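Local coordinates for alanine racemase, biosynthetic (Pseudomonas aeruginosa PAO1, PDB 6A2F), which belongs to the fold-type III alanine racemase family, pairing an N-terminal TIM-barrel domain with a C-terminal β-strand domain in a two-chain assembly, at residues R262-Y273 with V300-D311. Sequence-based numbering, arbitrary orientation.
Sequences RPARIGTVSCGY and VSMDMLAVDLSD. With DLY (D-lysine), chain D.
V269 and L305 form one rung of an antiparallel β ladder in the C-terminal β domain of this alanine racemase, where strands 264-269 and 305-308 run side by side, flanked at one end by the loops that bind D-lysine (270-273 after the first strand, 300-304 before the second). Paired backbone bonds join V269 to L305 and G267 to V307; V307 N reaches G267 O at 2.8 Å. The side chains of V269 and L305 point the same way, L305 CD2 packing against V269 CB, while T268 and A306 occupy the other face. G267, lacking a side chain, lets L309 CD1 lie 3.7 Å from its CA. At the far end S310 OG takes the N-H of R265 almost straight (170°) and donates to the syn lone pair of D308 OD1; that oxygen also accepts S310 N, closing an Asx turn. R262 NH1 adds a salt bridge to D311 OD1, 3.0 Å away. Beyond the ladder, Y273 N bonds to S301 O, and the Y273 ring, with CG set between the backbone N and the carbonyl carbon (chi1 60°), receives M302 CA over its centre in a CH-pi contact, 3.6 Å from the centroid. R130 of the second subunit hydrogen-bonds S301 OG, and R351 forms a salt bridge with D303 OD1. D-lysine is gripped at both ends: S301 OG and D303 N donate to its OXT, and its NZ, at the Y273 ring edge, donates to Y273 OH at 2.6 Å.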
loop_
_atom_site.group_PDB
_atom_site.type_symbol
_atom_site.label_atom_id
_atom_site.label_comp_id
_atom_site.label_asym_id
_atom_site.label_seq_id
_atom_site.Cartn_x
_atom_site.Cartn_y
_atom_site.Cartn_z
ATOM N N ARG A 262 -25.993 20.947 -4.420
ATOM C CA ARG A 262 -26.951 21.017 -5.519
ATOM C C ARG A 262 -27.378 19.579 -5.818
ATOM O O ARG A 262 -26.671 18.649 -5.419
ATOM C CB ARG A 262 -26.306 21.682 -6.744
ATOM C CG ARG A 262 -25.119 20.929 -7.334
ATOM C CD ARG A 262 -24.204 21.857 -8.118
ATOM N NE ARG A 262 -23.082 21.134 -8.723
ATOM C CZ ARG A 262 -22.943 20.897 -10.027
ATOM N NH1 ARG A 262 -21.882 20.231 -10.464
ATOM N NH2 ARG A 262 -23.850 21.328 -10.898
ATOM N N PRO A 263 -28.532 19.372 -6.495
ATOM C CA PRO A 263 -28.872 17.980 -6.818
ATOM C C PRO A 263 -27.684 17.313 -7.508
ATOM O O PRO A 263 -27.165 17.838 -8.498
ATOM C CB PRO A 263 -30.058 18.117 -7.778
ATOM C CG PRO A 263 -30.679 19.421 -7.410
ATOM C CD PRO A 263 -29.535 20.317 -7.020
ATOM N N ALA A 264 -27.240 16.185 -6.958
ATOM C CA ALA A 264 -25.977 15.585 -7.375
ATOM C C ALA A 264 -26.117 14.209 -8.015
ATOM O O ALA A 264 -27.034 13.444 -7.708
ATOM C CB ALA A 264 -25.004 15.532 -6.206
ATOM N N ARG A 265 -25.184 13.926 -8.918
ATOM C CA ARG A 265 -25.069 12.648 -9.590
ATOM C C ARG A 265 -23.760 12.030 -9.094
ATOM O O ARG A 265 -22.691 12.618 -9.261
ATOM C CB ARG A 265 -25.036 12.886 -11.101
ATOM C CG ARG A 265 -25.452 11.712 -11.962
ATOM C CD ARG A 265 -25.574 12.139 -13.422
ATOM N NE ARG A 265 -25.764 10.989 -14.307
ATOM C CZ ARG A 265 -26.929 10.373 -14.508
ATOM N NH1 ARG A 265 -26.988 9.330 -15.329
ATOM N NH2 ARG A 265 -28.037 10.787 -13.892
ATOM N N ILE A 266 -23.843 10.866 -8.454
ATOM C CA ILE A 266 -22.678 10.276 -7.785
ATOM C C ILE A 266 -22.394 8.838 -8.212
ATOM O O ILE A 266 -23.265 7.969 -8.114
ATOM C CB ILE A 266 -22.799 10.395 -6.246
ATOM C CG1 ILE A 266 -22.664 11.872 -5.849
ATOM C CG2 ILE A 266 -21.792 9.491 -5.535
ATOM C CD1 ILE A 266 -21.907 12.137 -4.570
ATOM N N GLY A 267 -21.169 8.603 -8.683
ATOM C CA GLY A 267 -20.761 7.296 -9.197
ATOM C C GLY A 267 -19.741 6.600 -8.320
ATOM O O GLY A 267 -18.840 7.239 -7.787
ATOM N N THR A 268 -19.885 5.285 -8.175
ATOM C CA THR A 268 -18.960 4.478 -7.380
ATOM C C THR A 268 -17.980 3.730 -8.288
ATOM O O THR A 268 -18.372 3.167 -9.311
ATOM C CB THR A 268 -19.721 3.499 -6.456
ATOM O OG1 THR A 268 -20.674 4.232 -5.677
ATOM C CG2 THR A 268 -18.769 2.756 -5.508
ATOM N N VAL A 269 -16.706 3.737 -7.899
ATOM C CA VAL A 269 -15.622 3.177 -8.705
ATOM C C VAL A 269 -14.993 1.956 -8.029
ATOM O O VAL A 269 -14.860 1.905 -6.798
ATOM C CB VAL A 269 -14.546 4.249 -9.001
ATOM C CG1 VAL A 269 -13.357 3.662 -9.749
ATOM C CG2 VAL A 269 -15.151 5.399 -9.792
ATOM N N SER A 270 -14.606 0.981 -8.852
ATOM C CA SER A 270 -14.018 -0.275 -8.391
ATOM C C SER A 270 -12.528 -0.143 -8.054
ATOM O O SER A 270 -11.675 -0.835 -8.630
ATOM C CB SER A 270 -14.238 -1.360 -9.445
ATOM O OG SER A 270 -13.802 -0.916 -10.719
ATOM N N CYS A 271 -12.226 0.754 -7.119
ATOM C CA CYS A 271 -10.862 0.972 -6.631
ATOM C C CYS A 271 -10.919 1.595 -5.248
ATOM O O CYS A 271 -11.680 2.527 -5.023
ATOM C CB CYS A 271 -10.067 1.877 -7.581
ATOM S SG CYS A 271 -8.340 2.129 -7.093
ATOM N N GLY A 272 -10.117 1.073 -4.327
ATOM C CA GLY A 272 -10.068 1.586 -2.959
ATOM C C GLY A 272 -8.682 1.504 -2.361
ATOM O O GLY A 272 -7.730 1.119 -3.043
ATOM N N TYR A 273 -8.561 1.846 -1.080
ATOM C CA TYR A 273 -7.237 1.947 -0.453
ATOM C C TYR A 273 -6.469 0.627 -0.332
ATOM O O TYR A 273 -5.242 0.636 -0.247
ATOM C CB TYR A 273 -7.256 2.730 0.874
ATOM C CG TYR A 273 -8.138 2.186 1.976
ATOM C CD1 TYR A 273 -7.780 1.042 2.692
ATOM C CD2 TYR A 273 -9.318 2.842 2.333
ATOM C CE1 TYR A 273 -8.588 0.554 3.709
ATOM C CE2 TYR A 273 -10.126 2.365 3.356
ATOM C CZ TYR A 273 -9.758 1.222 4.037
ATOM O OH TYR A 273 -10.565 0.748 5.045
ATOM N N VAL A 300 -12.617 7.676 0.617
ATOM C CA VAL A 300 -12.239 6.445 -0.058
ATOM C C VAL A 300 -12.376 5.302 0.952
ATOM O O VAL A 300 -11.950 5.423 2.106
ATOM C CB VAL A 300 -10.791 6.529 -0.605
ATOM C CG1 VAL A 300 -10.377 5.233 -1.287
ATOM C CG2 VAL A 300 -10.651 7.695 -1.577
ATOM N N SER A 301 -12.998 4.208 0.530
ATOM C CA SER A 301 -13.076 3.019 1.366
ATOM C C SER A 301 -12.119 1.931 0.851
ATOM O O SER A 301 -11.313 2.187 -0.050
ATOM C CB SER A 301 -14.516 2.533 1.472
ATOM O OG SER A 301 -14.991 2.030 0.242
ATOM N N MET A 302 -12.186 0.738 1.440
ATOM C CA MET A 302 -11.218 -0.327 1.157
ATOM C C MET A 302 -11.210 -0.779 -0.307
ATOM O O MET A 302 -10.145 -0.953 -0.904
ATOM C CB MET A 302 -11.460 -1.520 2.088
ATOM C CG MET A 302 -10.407 -2.616 2.027
ATOM S SD MET A 302 -10.535 -3.819 3.366
ATOM C CE MET A 302 -9.947 -2.825 4.736
ATOM N N ASP A 303 -12.386 -1.017 -0.859
ATOM C CA ASP A 303 -12.476 -1.472 -2.227
ATOM C C ASP A 303 -13.173 -0.501 -3.161
ATOM O O ASP A 303 -13.241 -0.744 -4.356
ATOM C CB ASP A 303 -13.195 -2.823 -2.257
ATOM C CG ASP A 303 -12.682 -3.776 -1.203
ATOM O OD1 ASP A 303 -11.631 -4.388 -1.430
ATOM O OD2 ASP A 303 -13.325 -3.919 -0.151
ATOM N N MET A 304 -13.734 0.569 -2.611
ATOM C CA MET A 304 -14.510 1.500 -3.422
ATOM C C MET A 304 -14.160 2.974 -3.288
ATOM O O MET A 304 -13.630 3.423 -2.279
ATOM C CB MET A 304 -16.006 1.296 -3.159
ATOM C CG MET A 304 -16.525 -0.062 -3.597
ATOM S SD MET A 304 -18.180 -0.446 -2.999
ATOM C CE MET A 304 -17.868 -0.788 -1.274
ATOM N N LEU A 305 -14.454 3.710 -4.356
ATOM C CA LEU A 305 -14.223 5.145 -4.423
ATOM C C LEU A 305 -15.439 5.798 -5.072
ATOM O O LEU A 305 -16.120 5.180 -5.889
ATOM C CB LEU A 305 -12.959 5.450 -5.229
ATOM C CG LEU A 305 -12.910 6.801 -5.947
ATOM C CD1 LEU A 305 -11.533 7.042 -6.545
ATOM C CD2 LEU A 305 -13.987 6.889 -7.017
ATOM N N ALA A 306 -15.709 7.046 -4.709
ATOM C CA ALA A 306 -16.853 7.773 -5.263
ATOM C C ALA A 306 -16.440 9.060 -5.969
ATOM O O ALA A 306 -15.524 9.745 -5.535
ATOM C CB ALA A 306 -17.885 8.058 -4.184
ATOM N N VAL A 307 -17.120 9.376 -7.066
ATOM C CA VAL A 307 -16.796 10.568 -7.855
ATOM C C VAL A 307 -18.039 11.403 -8.142
ATOM O O VAL A 307 -19.140 10.862 -8.287
ATOM C CB VAL A 307 -16.093 10.219 -9.190
ATOM C CG1 VAL A 307 -14.736 9.583 -8.929
ATOM C CG2 VAL A 307 -16.959 9.305 -10.050
ATOM N N ASP A 308 -17.852 12.719 -8.222
ATOM C CA ASP A 308 -18.937 13.635 -8.563
ATOM C C ASP A 308 -19.151 13.662 -10.075
ATOM O O ASP A 308 -18.317 14.172 -10.823
ATOM C CB ASP A 308 -18.646 15.043 -8.025
ATOM C CG ASP A 308 -19.845 15.973 -8.131
ATOM O OD1 ASP A 308 -20.848 15.592 -8.770
ATOM O OD2 ASP A 308 -19.783 17.091 -7.571
ATOM N N LEU A 309 -20.276 13.115 -10.516
ATOM C CA LEU A 309 -20.576 13.017 -11.944
ATOM C C LEU A 309 -21.654 14.003 -12.408
ATOM O O LEU A 309 -22.235 13.837 -13.485
ATOM C CB LEU A 309 -20.968 11.580 -12.302
ATOM C CG LEU A 309 -19.856 10.531 -12.295
ATOM C CD1 LEU A 309 -20.457 9.145 -12.426
ATOM C CD2 LEU A 309 -18.844 10.772 -13.404
ATOM N N SER A 310 -21.894 15.036 -11.599
ATOM C CA SER A 310 -22.944 16.029 -11.866
ATOM C C SER A 310 -22.779 16.794 -13.183
ATOM O O SER A 310 -23.771 17.147 -13.815
ATOM C CB SER A 310 -23.050 17.016 -10.705
ATOM O OG SER A 310 -23.394 16.345 -9.506
ATOM N N ASP A 311 -21.531 17.039 -13.583
ATOM C CA ASP A 311 -21.222 17.758 -14.820
ATOM C C ASP A 311 -20.855 16.811 -15.964
ATOM O O ASP A 311 -20.362 17.245 -17.009
ATOM C CB ASP A 311 -20.099 18.775 -14.588
ATOM C CG ASP A 311 -20.400 19.729 -13.447
ATOM O OD1 ASP A 311 -21.504 20.311 -13.417
ATOM O OD2 ASP A 311 -19.529 19.899 -12.572
HETATM N N DLY D . -17.657 0.076 1.873
HETATM C CA DLY D . -16.530 -0.822 2.276
HETATM C C DLY D . -15.760 -1.309 1.072
HETATM O O DLY D . -15.737 -2.503 0.776
HETATM C CB DLY D . -15.601 -0.058 3.214
HETATM C CG DLY D . -14.995 -0.923 4.315
HETATM C CD DLY D . -13.617 -0.410 4.712
HETATM C CE DLY D . -13.696 0.730 5.721
HETATM N NZ DLY D . -12.952 1.855 5.197
HETATM O OXT DLY D . -15.125 -0.547 0.341
#